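Long-range contacts in DNA ligase (Alteromonas mediterranea, PDB 6GDR), which probably seals nicks in duplex DNA as an ATP-dependent ligase, passing AMP through its nucleotidyltransferase domain to the nick before joining the strands: residues E217-A222 with G265-F270; K211-A216 with K271-T276; G10-K15 with A197-G202. All coordinates share one frame; numbering follows the deposited sequence.

Contact 1: E217-A222 with G265-F270; sequences EAKVLA and GSWVTF
K219 lies across the indole of W267. Its CB sits over the centre of the six-membered ring, 3.7 Å from the centroid and 11° off the ring normal, a clear CH-pi contact. K219 has CG anti to the backbone N (chi1 178°). This carries CG and CD past the indole and along the carbonyl O of G265. The backbone N of K219 also faces the ring. W267 has CG anti to its carbonyl carbon (chi1 -71°), which swings the indole over the neighbouring strand: CE3 comes within 3.3 Å of A218 C. E217 stands on the same face of the sheet. Its extended chain crosses T269 at a slant, with CG 3.7 Å from OG1 of T269.

A218 and V268 face the other way. A218 CB meets the F270 ring at CE2, 4.1 Å away. Near the strand end, V220 CG1 lies 3.2 Å from S266 OG, and the S266 hydroxyl is hydrogen-bonded to A263 O.

The backbones pair as antiparallel strands. A218 and V268 form a hydrogen-bonded pair, with A218 N to V268 O at 3.0 Å and V268 N to A218 O at 2.9 Å. E217 with T269 and K219 with W267 are the flanking non-hydrogen-bonded pairs. The bonding runs on past the strand start: V220 N donates to S266 O, and G265 N to V220 O at 3.0 Å. G265 has a positive phi, where a side chain would be jammed against the preceding carbonyl.

Both strands belong to the five-stranded antiparallel sheet of the OB-like domain. Strand 234-240 flanks 214-225 on its other side, where L221 and A222 both face L238 in a classic beta bulge. Strand 285-289 borders 267-272, and V268 touches V239 and F286.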
loop_
_atom_site.group_PDB
_atom_site.type_symbol
_atom_site.label_atom_id
_atom_site.label_comp_id
_atom_site.label_asym_id
_atom_site.label_seq_id
_atom_site.Cartn_x
_atom_site.Cartn_y
_atom_site.Cartn_z
ATOM N N GLU D 217 -18.361 -9.877 11.610
ATOM C CA GLU D 217 -18.420 -11.168 12.277
ATOM C C GLU D 217 -18.453 -12.293 11.250
ATOM O O GLU D 217 -18.899 -12.110 10.114
ATOM C CB GLU D 217 -19.650 -11.264 13.188
ATOM C CG GLU D 217 -19.579 -10.378 14.420
ATOM C CD GLU D 217 -20.710 -10.644 15.395
ATOM O OE1 GLU D 217 -21.780 -11.112 14.952
ATOM O OE2 GLU D 217 -20.527 -10.392 16.605
ATOM N N ALA D 218 -17.972 -13.461 11.666
ATOM C CA ALA D 218 -17.982 -14.644 10.821
ATOM C C ALA D 218 -17.972 -15.880 11.707
ATOM O O ALA D 218 -17.438 -15.858 12.819
ATOM C CB ALA D 218 -16.785 -14.668 9.865
ATOM N N LYS D 219 -18.566 -16.957 11.201
ATOM C CA LYS D 219 -18.643 -18.222 11.919
ATOM C C LYS D 219 -17.499 -19.126 11.483
ATOM O O LYS D 219 -17.313 -19.363 10.285
ATOM C CB LYS D 219 -19.985 -18.910 11.665
ATOM C CG LYS D 219 -20.130 -20.269 12.342
ATOM C CD LYS D 219 -21.529 -20.849 12.161
ATOM C CE LYS D 219 -21.874 -21.050 10.691
ATOM N NZ LYS D 219 -23.166 -21.766 10.508
ATOM N N VAL D 220 -16.738 -19.626 12.456
ATOM C CA VAL D 220 -15.621 -20.515 12.158
ATOM C C VAL D 220 -16.157 -21.862 11.695
ATOM O O VAL D 220 -17.028 -22.460 12.341
ATOM C CB VAL D 220 -14.704 -20.664 13.384
ATOM C CG1 VAL D 220 -15.492 -21.059 14.625
ATOM C CG2 VAL D 220 -13.595 -21.679 13.112
ATOM N N LEU D 221 -15.630 -22.349 10.568
ATOM C CA LEU D 221 -16.078 -23.602 9.977
ATOM C C LEU D 221 -15.087 -24.747 10.133
ATOM O O LEU D 221 -15.501 -25.907 10.068
ATOM C CB LEU D 221 -16.363 -23.413 8.479
ATOM C CG LEU D 221 -17.347 -22.311 8.088
ATOM C CD1 LEU D 221 -17.536 -22.298 6.579
ATOM C CD2 LEU D 221 -18.685 -22.487 8.789
ATOM N N ALA D 222 -13.804 -24.458 10.327
ATOM C CA ALA D 222 -12.797 -25.508 10.422
ATOM C C ALA D 222 -11.496 -24.887 10.909
ATOM O O ALA D 222 -11.325 -23.666 10.900
ATOM C CB ALA D 222 -12.594 -26.211 9.077
ATOM N N GLY D 265 -18.042 -23.622 14.875
ATOM C CA GLY D 265 -19.411 -23.243 15.137
ATOM C C GLY D 265 -19.571 -21.928 15.869
ATOM O O GLY D 265 -20.664 -21.350 15.847
ATOM N N SER D 266 -18.515 -21.442 16.518
ATOM C CA SER D 266 -18.565 -20.167 17.215
ATOM C C SER D 266 -18.441 -19.020 16.215
ATOM O O SER D 266 -18.241 -19.222 15.014
ATOM C CB SER D 266 -17.466 -20.100 18.274
ATOM O OG SER D 266 -16.183 -20.264 17.695
ATOM N N TRP D 267 -18.568 -17.793 16.714
ATOM C CA TRP D 267 -18.454 -16.591 15.901
ATOM C C TRP D 267 -17.283 -15.755 16.391
ATOM O O TRP D 267 -17.014 -15.690 17.596
ATOM C CB TRP D 267 -19.743 -15.769 15.952
ATOM C CG TRP D 267 -20.877 -16.399 15.212
ATOM C CD1 TRP D 267 -21.682 -17.408 15.649
ATOM C CD2 TRP D 267 -21.337 -16.059 13.899
ATOM N NE1 TRP D 267 -22.614 -17.720 14.691
ATOM C CE2 TRP D 267 -22.423 -16.905 13.606
ATOM C CE3 TRP D 267 -20.934 -15.121 12.944
ATOM C CZ2 TRP D 267 -23.112 -16.842 12.397
ATOM C CZ3 TRP D 267 -21.618 -15.061 11.744
ATOM C CH2 TRP D 267 -22.696 -15.916 11.481
ATOM N N VAL D 268 -16.587 -15.118 15.453
ATOM C CA VAL D 268 -15.443 -14.274 15.763
ATOM C C VAL D 268 -15.598 -12.951 15.033
ATOM O O VAL D 268 -16.231 -12.872 13.975
ATOM C CB VAL D 268 -14.106 -14.945 15.380
ATOM C CG1 VAL D 268 -13.938 -16.260 16.128
ATOM C CG2 VAL D 268 -14.025 -15.168 13.873
ATOM N N THR D 269 -15.010 -11.906 15.605
ATOM C CA THR D 269 -14.984 -10.586 14.993
ATOM C C THR D 269 -13.587 -10.298 14.463
ATOM O O THR D 269 -12.587 -10.550 15.144
ATOM C CB THR D 269 -15.392 -9.501 15.993
ATOM O OG1 THR D 269 -16.661 -9.836 16.569
ATOM C CG2 THR D 269 -15.497 -8.144 15.306
ATOM N N PHE D 270 -13.527 -9.763 13.246
ATOM C CA PHE D 270 -12.267 -9.486 12.578
ATOM C C PHE D 270 -12.329 -8.110 11.935
ATOM O O PHE D 270 -13.398 -7.646 11.531
ATOM C CB PHE D 270 -11.956 -10.539 11.506
ATOM C CG PHE D 270 -12.878 -10.483 10.318
ATOM C CD1 PHE D 270 -12.524 -9.774 9.182
ATOM C CD2 PHE D 270 -14.099 -11.135 10.340
ATOM C CE1 PHE D 270 -13.369 -9.718 8.090
ATOM C CE2 PHE D 270 -14.948 -11.083 9.250
ATOM C CZ PHE D 270 -14.582 -10.373 8.123
#

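Contact 2: K211-A216 with K271-T276; sequences KQFEDA and KFYGVT. With nucleotides of chain C; nucleotides of chain A.
F213 and K271 meet through a cation-pi contact. K271 NZ stands 4.5 Å from the centroid of the F213 ring, 8° off its normal, and CD of K271 passes over the same ring. The K271 chain is extended beyond CG, taking the ammonium to the DNA. NZ donates to OP1 of DC3 of chain C at 2.5 Å, and to Y273 OH at 2.9 Å. T276 OG1 donates to OP1 of DG14 of chain A, 2.6 Å away.

The aromatic packing centres on Y273. F213 CB lies over one face of its ring, 3.9 Å from the centroid, while the two rings meet obliquely with planes at 55°. K211 CE touches CD1 of Y273. With an alanine here, F213 CB and K211 CE would probably lose the ring they pack on, and the K271 ammonium its hydroxyl partner.

Residues 211-213 lead into strand 214-225, which pairs with 267-272 in the OB-like domain sheet. E214 and F272 form an antiparallel hydrogen-bonded pair: F272 N donates to E214 O at 3.2 Å, and the return bond from E214 N is weak. D215 and K271 follow as a non-hydrogen-bonded pair.

On the other face, E214 is bent at chi2 (94°), folding its carboxylate over the F272 ring, with OE1 3.4 Å from CE2. OE1 also nears F272 O, acceptor to acceptor, with no hydrogen bond. A216 CB touches CE1 of F272, 3.8 Å away.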
loop_
_atom_site.group_PDB
_atom_site.type_symbol
_atom_site.label_atom_id
_atom_site.label_comp_id
_atom_site.label_asym_id
_atom_site.label_seq_id
_atom_site.Cartn_x
_atom_site.Cartn_y
_atom_site.Cartn_z
ATOM N N LYS D 211 -5.051 4.635 6.900
ATOM C CA LYS D 211 -6.008 3.756 6.244
ATOM C C LYS D 211 -7.182 3.508 7.180
ATOM O O LYS D 211 -7.022 3.471 8.403
ATOM C CB LYS D 211 -5.368 2.415 5.850
ATOM C CG LYS D 211 -4.366 2.504 4.708
ATOM C CD LYS D 211 -3.401 1.322 4.710
ATOM C CE LYS D 211 -4.105 -0.006 4.477
ATOM N NZ LYS D 211 -4.722 -0.098 3.125
ATOM N N GLN D 212 -8.364 3.339 6.595
ATOM C CA GLN D 212 -9.552 2.998 7.363
ATOM C C GLN D 212 -9.743 1.486 7.412
ATOM O O GLN D 212 -9.223 0.737 6.583
ATOM C CB GLN D 212 -10.801 3.651 6.770
ATOM C CG GLN D 212 -10.923 5.134 7.055
ATOM C CD GLN D 212 -12.274 5.726 6.669
ATOM O OE1 GLN D 212 -12.542 6.894 6.951
ATOM N NE2 GLN D 212 -13.128 4.931 6.027
ATOM N N PHE D 213 -10.510 1.047 8.406
ATOM C CA PHE D 213 -10.849 -0.359 8.558
ATOM C C PHE D 213 -12.153 -0.466 9.332
ATOM O O PHE D 213 -12.452 0.371 10.188
ATOM C CB PHE D 213 -9.737 -1.135 9.276
ATOM C CG PHE D 213 -9.450 -0.639 10.667
ATOM C CD1 PHE D 213 -10.168 -1.116 11.751
ATOM C CD2 PHE D 213 -8.452 0.296 10.891
ATOM C CE1 PHE D 213 -9.903 -0.666 13.031
ATOM C CE2 PHE D 213 -8.182 0.750 12.169
ATOM C CZ PHE D 213 -8.909 0.267 13.240
ATOM N N GLU D 214 -12.927 -1.499 9.019
ATOM C CA GLU D 214 -14.176 -1.778 9.709
ATOM C C GLU D 214 -14.100 -3.153 10.360
ATOM O O GLU D 214 -13.137 -3.904 10.179
ATOM C CB GLU D 214 -15.375 -1.716 8.754
ATOM C CG GLU D 214 -15.242 -0.712 7.620
ATOM C CD GLU D 214 -14.686 -1.339 6.354
ATOM O OE1 GLU D 214 -13.688 -2.086 6.445
ATOM O OE2 GLU D 214 -15.256 -1.095 5.270
ATOM N N ASP D 215 -15.136 -3.475 11.125
ATOM C CA ASP D 215 -15.262 -4.764 11.786
ATOM C C ASP D 215 -16.383 -5.569 11.142
ATOM O O ASP D 215 -17.210 -5.047 10.391
ATOM C CB ASP D 215 -15.529 -4.583 13.285
ATOM C CG ASP D 215 -14.379 -3.906 14.004
ATOM O OD1 ASP D 215 -13.396 -3.526 13.333
ATOM O OD2 ASP D 215 -14.457 -3.758 15.242
ATOM N N ALA D 216 -16.397 -6.863 11.449
ATOM C CA ALA D 216 -17.410 -7.769 10.928
ATOM C C ALA D 216 -17.292 -9.090 11.669
ATOM O O ALA D 216 -16.262 -9.387 12.280
ATOM C CB ALA D 216 -17.260 -7.982 9.418
ATOM N N LYS D 271 -11.172 -7.465 11.843
ATOM C CA LYS D 271 -11.043 -6.220 11.106
ATOM C C LYS D 271 -10.484 -6.506 9.719
ATOM O O LYS D 271 -9.811 -7.512 9.491
ATOM C CB LYS D 271 -10.146 -5.223 11.849
ATOM C CG LYS D 271 -8.654 -5.355 11.578
ATOM C CD LYS D 271 -7.875 -4.308 12.353
ATOM C CE LYS D 271 -6.449 -4.191 11.847
ATOM N NZ LYS D 271 -5.722 -3.060 12.486
ATOM N N PHE D 272 -10.778 -5.604 8.787
ATOM C CA PHE D 272 -10.346 -5.783 7.410
ATOM C C PHE D 272 -10.300 -4.424 6.729
ATOM O O PHE D 272 -10.956 -3.471 7.157
ATOM C CB PHE D 272 -11.273 -6.742 6.655
ATOM C CG PHE D 272 -12.676 -6.230 6.499
ATOM C CD1 PHE D 272 -13.578 -6.307 7.547
ATOM C CD2 PHE D 272 -13.095 -5.676 5.302
ATOM C CE1 PHE D 272 -14.872 -5.836 7.404
ATOM C CE2 PHE D 272 -14.386 -5.205 5.151
ATOM C CZ PHE D 272 -15.275 -5.286 6.204
ATOM N N TYR D 273 -9.514 -4.353 5.659
ATOM C CA TYR D 273 -9.305 -3.121 4.900
ATOM C C TYR D 273 -9.934 -3.304 3.522
ATOM O O TYR D 273 -9.247 -3.523 2.524
ATOM C CB TYR D 273 -7.809 -2.796 4.803
ATOM C CG TYR D 273 -7.138 -2.574 6.139
ATOM C CD1 TYR D 273 -6.848 -1.292 6.589
ATOM C CD2 TYR D 273 -6.795 -3.645 6.953
ATOM C CE1 TYR D 273 -6.232 -1.085 7.808
ATOM C CE2 TYR D 273 -6.181 -3.448 8.173
ATOM C CZ TYR D 273 -5.901 -2.167 8.597
ATOM O OH TYR D 273 -5.291 -1.966 9.812
ATOM N N GLY D 274 -11.258 -3.212 3.474
ATOM C CA GLY D 274 -11.971 -3.366 2.227
ATOM C C GLY D 274 -12.070 -4.819 1.798
ATOM O O GLY D 274 -11.762 -5.751 2.546
ATOM N N VAL D 275 -12.506 -5.003 0.551
ATOM C CA VAL D 275 -12.724 -6.327 -0.013
ATOM C C VAL D 275 -12.047 -6.410 -1.374
ATOM O O VAL D 275 -11.767 -5.399 -2.022
ATOM C CB VAL D 275 -14.225 -6.664 -0.143
ATOM C CG1 VAL D 275 -14.847 -6.852 1.234
ATOM C CG2 VAL D 275 -14.951 -5.572 -0.917
ATOM N N THR D 276 -11.791 -7.643 -1.802
ATOM C CA THR D 276 -11.136 -7.900 -3.077
ATOM C C THR D 276 -12.170 -7.852 -4.200
ATOM O O THR D 276 -13.333 -7.494 -3.994
ATOM C CB THR D 276 -10.417 -9.246 -3.040
ATOM O OG1 THR D 276 -11.383 -10.303 -2.955
ATOM C CG2 THR D 276 -9.478 -9.329 -1.845
ATOM P P DC C 3 -2.529 -4.971 11.914
ATOM O OP1 DC C 3 -3.638 -4.435 12.735
ATOM O OP2 DC C 3 -1.356 -4.118 11.619
ATOM O "O5'" DC C 3 -1.985 -6.316 12.588
ATOM C "C5'" DC C 3 -2.889 -7.363 12.917
ATOM C "C4'" DC C 3 -2.139 -8.623 13.320
ATOM O "O4'" DC C 3 -1.207 -8.986 12.275
ATOM C "C3'" DC C 3 -1.297 -8.490 14.575
ATOM O "O3'" DC C 3 -2.064 -8.801 15.734
ATOM C "C2'" DC C 3 -0.158 -9.484 14.352
ATOM C "C1'" DC C 3 -0.080 -9.638 12.831
ATOM N N1 DC C 3 1.156 -9.053 12.231
ATOM C C2 DC C 3 2.343 -9.791 12.246
ATOM O O2 DC C 3 2.346 -10.916 12.762
ATOM N N3 DC C 3 3.458 -9.251 11.697
ATOM C C4 DC C 3 3.412 -8.034 11.153
ATOM N N4 DC C 3 4.539 -7.545 10.621
ATOM C C5 DC C 3 2.211 -7.268 11.126
ATOM C C6 DC C 3 1.118 -7.810 11.671
ATOM P P DG A 14 -9.224 -13.355 -3.443
ATOM O OP1 DG A 14 -10.347 -12.493 -3.874
ATOM O OP2 DG A 14 -9.385 -14.826 -3.412
ATOM O "O5'" DG A 14 -7.947 -13.027 -4.349
ATOM C "C5'" DG A 14 -7.584 -11.677 -4.597
ATOM C "C4'" DG A 14 -6.369 -11.595 -5.501
ATOM O "O4'" DG A 14 -5.194 -12.003 -4.763
ATOM C "C3'" DG A 14 -6.427 -12.493 -6.744
ATOM O "O3'" DG A 14 -6.450 -11.702 -7.926
ATOM C "C2'" DG A 14 -5.171 -13.370 -6.652
ATOM C "C1'" DG A 14 -4.304 -12.645 -5.636
ATOM N N9 DG A 14 -3.440 -13.525 -4.855
ATOM C C8 DG A 14 -3.834 -14.538 -4.016
ATOM N N7 DG A 14 -2.838 -15.156 -3.442
ATOM C C5 DG A 14 -1.711 -14.505 -3.928
ATOM C C6 DG A 14 -0.340 -14.733 -3.662
ATOM O O6 DG A 14 0.166 -15.583 -2.918
ATOM N N1 DG A 14 0.477 -13.851 -4.365
ATOM C C2 DG A 14 0.026 -12.872 -5.216
ATOM N N2 DG A 14 0.966 -12.117 -5.802
ATOM N N3 DG A 14 -1.256 -12.646 -5.475
ATOM C C4 DG A 14 -2.065 -13.499 -4.799
#

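Contact 3: G10-K15 with A197-G202; sequences GLQLAK and AFYHSG. With nucleotides of chain A.
Q12 and Y199 form the tight side of the contact. The two side chains run antiparallel, side by side. Q12 CB lies over one face of the phenol, 3.7 Å from CZ, while the carbonyl O of G10 comes to the ring edge in its plane. The Y199 ring swings out opposite its own backbone N (chi1 -163°), which brings the hydroxyl to the backbone N of Q12. Q12 N donates to Y199 OH at 3.1 Å in a nearly straight bond (164°). Q12 CG also presses on H200 O, 3.2 Å away. At the end of the chain, Q12 OE1 accepts from a water that also donates weakly to F198 O.

Both segments are loops of the nucleotidyltransferase domain. Segment 10-15 leads into strand 15-16. Segment 197-202 lies in the loop between strands 189-194 and 207-210 of the same sheet.

The DNA side is looser. G202 N donates to L11 O at 3.2 Å, and the bond from L13 N to G202 O is weak. H200 is exposed. G202 CA approaches OP2 of DA6 of chain A at 3.3 Å.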
loop_
_atom_site.group_PDB
_atom_site.type_symbol
_atom_site.label_atom_id
_atom_site.label_comp_id
_atom_site.label_asym_id
_atom_site.label_seq_id
_atom_site.Cartn_x
_atom_site.Cartn_y
_atom_site.Cartn_z
ATOM N N GLY D 10 18.603 1.642 2.770
ATOM C CA GLY D 10 17.293 1.055 2.936
ATOM C C GLY D 10 16.166 2.003 2.571
ATOM O O GLY D 10 16.322 3.224 2.537
ATOM N N LEU D 11 15.006 1.415 2.297
ATOM C CA LEU D 11 13.828 2.188 1.942
ATOM C C LEU D 11 13.199 2.810 3.182
ATOM O O LEU D 11 13.220 2.236 4.274
ATOM C CB LEU D 11 12.796 1.308 1.234
ATOM C CG LEU D 11 13.189 0.715 -0.120
ATOM C CD1 LEU D 11 12.066 -0.163 -0.650
ATOM C CD2 LEU D 11 13.528 1.806 -1.124
ATOM N N GLN D 12 12.637 4.002 3.001
ATOM C CA GLN D 12 11.882 4.660 4.060
ATOM C C GLN D 12 10.477 4.073 4.082
ATOM O O GLN D 12 9.699 4.268 3.142
ATOM C CB GLN D 12 11.844 6.170 3.838
ATOM C CG GLN D 12 11.131 6.937 4.942
ATOM C CD GLN D 12 11.161 8.436 4.727
ATOM O OE1 GLN D 12 11.231 8.913 3.593
ATOM N NE2 GLN D 12 11.114 9.192 5.818
ATOM N N LEU D 13 10.152 3.349 5.145
ATOM C CA LEU D 13 8.835 2.752 5.290
ATOM C C LEU D 13 7.900 3.712 6.018
ATOM O O LEU D 13 8.329 4.665 6.673
ATOM C CB LEU D 13 8.930 1.423 6.040
ATOM C CG LEU D 13 9.953 0.423 5.492
ATOM C CD1 LEU D 13 9.870 -0.893 6.250
ATOM C CD2 LEU D 13 9.771 0.191 3.998
ATOM N N ALA D 14 6.603 3.448 5.892
ATOM C CA ALA D 14 5.571 4.328 6.422
ATOM C C ALA D 14 5.067 3.799 7.759
ATOM O O ALA D 14 4.786 2.604 7.895
ATOM C CB ALA D 14 4.410 4.454 5.435
ATOM N N LYS D 15 4.956 4.694 8.737
ATOM C CA LYS D 15 4.425 4.351 10.050
ATOM C C LYS D 15 2.915 4.545 10.062
ATOM O O LYS D 15 2.389 5.460 9.422
ATOM C CB LYS D 15 5.070 5.215 11.136
ATOM C CG LYS D 15 4.606 4.908 12.565
ATOM C CD LYS D 15 4.517 6.164 13.421
ATOM C CE LYS D 15 5.856 6.526 14.036
ATOM N NZ LYS D 15 6.128 5.719 15.256
ATOM N N ALA D 197 11.708 17.226 6.203
ATOM C CA ALA D 197 12.366 16.019 6.680
ATOM C C ALA D 197 13.296 15.463 5.612
ATOM O O ALA D 197 12.968 15.475 4.420
ATOM C CB ALA D 197 11.339 14.958 7.074
ATOM N N PHE D 198 14.454 14.976 6.045
ATOM C CA PHE D 198 15.409 14.337 5.154
ATOM C C PHE D 198 15.096 12.853 5.026
ATOM O O PHE D 198 14.521 12.237 5.928
ATOM C CB PHE D 198 16.841 14.520 5.665
ATOM C CG PHE D 198 17.293 15.955 5.728
ATOM C CD1 PHE D 198 18.216 16.360 6.680
ATOM C CD2 PHE D 198 16.808 16.895 4.835
ATOM C CE1 PHE D 198 18.640 17.673 6.742
ATOM C CE2 PHE D 198 17.229 18.210 4.893
ATOM C CZ PHE D 198 18.146 18.599 5.847
ATOM N N TYR D 199 15.484 12.282 3.890
ATOM C CA TYR D 199 15.246 10.867 3.648
ATOM C C TYR D 199 16.046 10.021 4.631
ATOM O O TYR D 199 17.209 10.311 4.924
ATOM C CB TYR D 199 15.622 10.504 2.211
ATOM C CG TYR D 199 15.053 9.182 1.745
ATOM C CD1 TYR D 199 13.883 9.134 0.999
ATOM C CD2 TYR D 199 15.684 7.984 2.054
ATOM C CE1 TYR D 199 13.358 7.930 0.571
ATOM C CE2 TYR D 199 15.165 6.775 1.629
ATOM C CZ TYR D 199 14.002 6.754 0.889
ATOM O OH TYR D 199 13.481 5.553 0.464
ATOM N N HIS D 200 15.411 8.971 5.146
ATOM C CA HIS D 200 16.061 8.076 6.094
ATOM C C HIS D 200 15.288 6.767 6.135
ATOM O O HIS D 200 14.056 6.775 6.217
ATOM C CB HIS D 200 16.132 8.709 7.488
ATOM C CG HIS D 200 16.592 7.766 8.557
ATOM N ND1 HIS D 200 15.814 7.445 9.649
ATOM C CD2 HIS D 200 17.747 7.075 8.701
ATOM C CE1 HIS D 200 16.472 6.598 10.421
ATOM N NE2 HIS D 200 17.647 6.357 9.868
ATOM N N SER D 201 16.011 5.653 6.076
ATOM C CA SER D 201 15.372 4.347 6.057
ATOM C C SER D 201 14.559 4.126 7.329
ATOM O O SER D 201 14.724 4.819 8.338
ATOM C CB SER D 201 16.417 3.242 5.915
ATOM O OG SER D 201 17.262 3.195 7.052
ATOM N N GLY D 202 13.665 3.142 7.269
ATOM C CA GLY D 202 12.884 2.757 8.425
ATOM C C GLY D 202 11.634 3.598 8.604
ATOM O O GLY D 202 11.287 4.460 7.795
ATOM P P DA A 6 13.741 1.874 11.956
ATOM O OP1 DA A 6 14.732 2.604 11.135
ATOM O OP2 DA A 6 12.351 1.697 11.477
ATOM O "O5'" DA A 6 14.323 0.428 12.288
ATOM C "C5'" DA A 6 15.430 0.297 13.170
ATOM C "C4'" DA A 6 15.721 -1.161 13.440
ATOM O "O4'" DA A 6 14.827 -1.648 14.484
ATOM C "C3'" DA A 6 15.513 -2.074 12.232
ATOM O "O3'" DA A 6 16.602 -2.979 12.093
ATOM C "C2'" DA A 6 14.194 -2.774 12.540
ATOM C "C1'" DA A 6 14.204 -2.839 14.057
ATOM N N9 DA A 6 12.873 -2.924 14.656
ATOM C C8 DA A 6 11.780 -2.159 14.354
ATOM N N7 DA A 6 10.710 -2.463 15.050
ATOM C C5 DA A 6 11.129 -3.499 15.867
ATOM C C6 DA A 6 10.463 -4.264 16.846
ATOM N N6 DA A 6 9.180 -4.087 17.171
ATOM N N1 DA A 6 11.172 -5.222 17.479
ATOM C C2 DA A 6 12.457 -5.397 17.150
ATOM N N3 DA A 6 13.190 -4.742 16.249
ATOM C C4 DA A 6 12.459 -3.797 15.637
ATOM P P DG A 5 9.480 5.654 15.728
ATOM O OP1 DG A 5 9.728 7.063 15.350
ATOM O OP2 DG A 5 8.169 5.026 15.449
ATOM O "O5'" DG A 5 10.603 4.736 15.062
ATOM C "C5'" DG A 5 11.954 4.854 15.478
ATOM C "C4'" DG A 5 12.663 3.520 15.376
ATOM O "O4'" DG A 5 12.180 2.635 16.416
ATOM C "C3'" DG A 5 12.444 2.783 14.050
ATOM O "O3'" DG A 5 13.685 2.589 13.390
ATOM C "C2'" DG A 5 11.773 1.461 14.448
ATOM C "C1'" DG A 5 12.135 1.323 15.915
ATOM N N9 DG A 5 11.180 0.551 16.709
ATOM C C8 DG A 5 9.810 0.677 16.723
ATOM N N7 DG A 5 9.222 -0.144 17.548
ATOM C C5 DG A 5 10.269 -0.858 18.119
ATOM C C6 DG A 5 10.249 -1.889 19.089
ATOM O O6 DG A 5 9.268 -2.396 19.651
ATOM N N1 DG A 5 11.534 -2.338 19.387
ATOM C C2 DG A 5 12.688 -1.850 18.823
ATOM N N2 DG A 5 13.836 -2.404 19.237
ATOM N N3 DG A 5 12.718 -0.884 17.918
ATOM C C4 DG A 5 11.478 -0.439 17.614
HETATM O O HOH W 1 11.900 11.841 4.299
#

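In the fold
Contact 3 closes first along the chain and belongs to the nucleotidyltransferase domain. Contacts 1 and 2 come later and share strands 214-225 and 267-272 of the OB-like sheet. The segments of contact 2 directly flank those of contact 1, 211-216 before and 271-276 after. Their centres are about 16 Å apart, and F270 N probably hydrogen-bonds to A216 O where they join. Contact 3 lies across the chain's centre, about 26 Å from contact 2 and about 38 Å from contact 1, between centres. L13 of contact 3 and K211 of contact 2 each have side chains about 6 Å from the AMP. Contacts 2 and 3 both reach DNA, consistent with two domains gripping the duplex together.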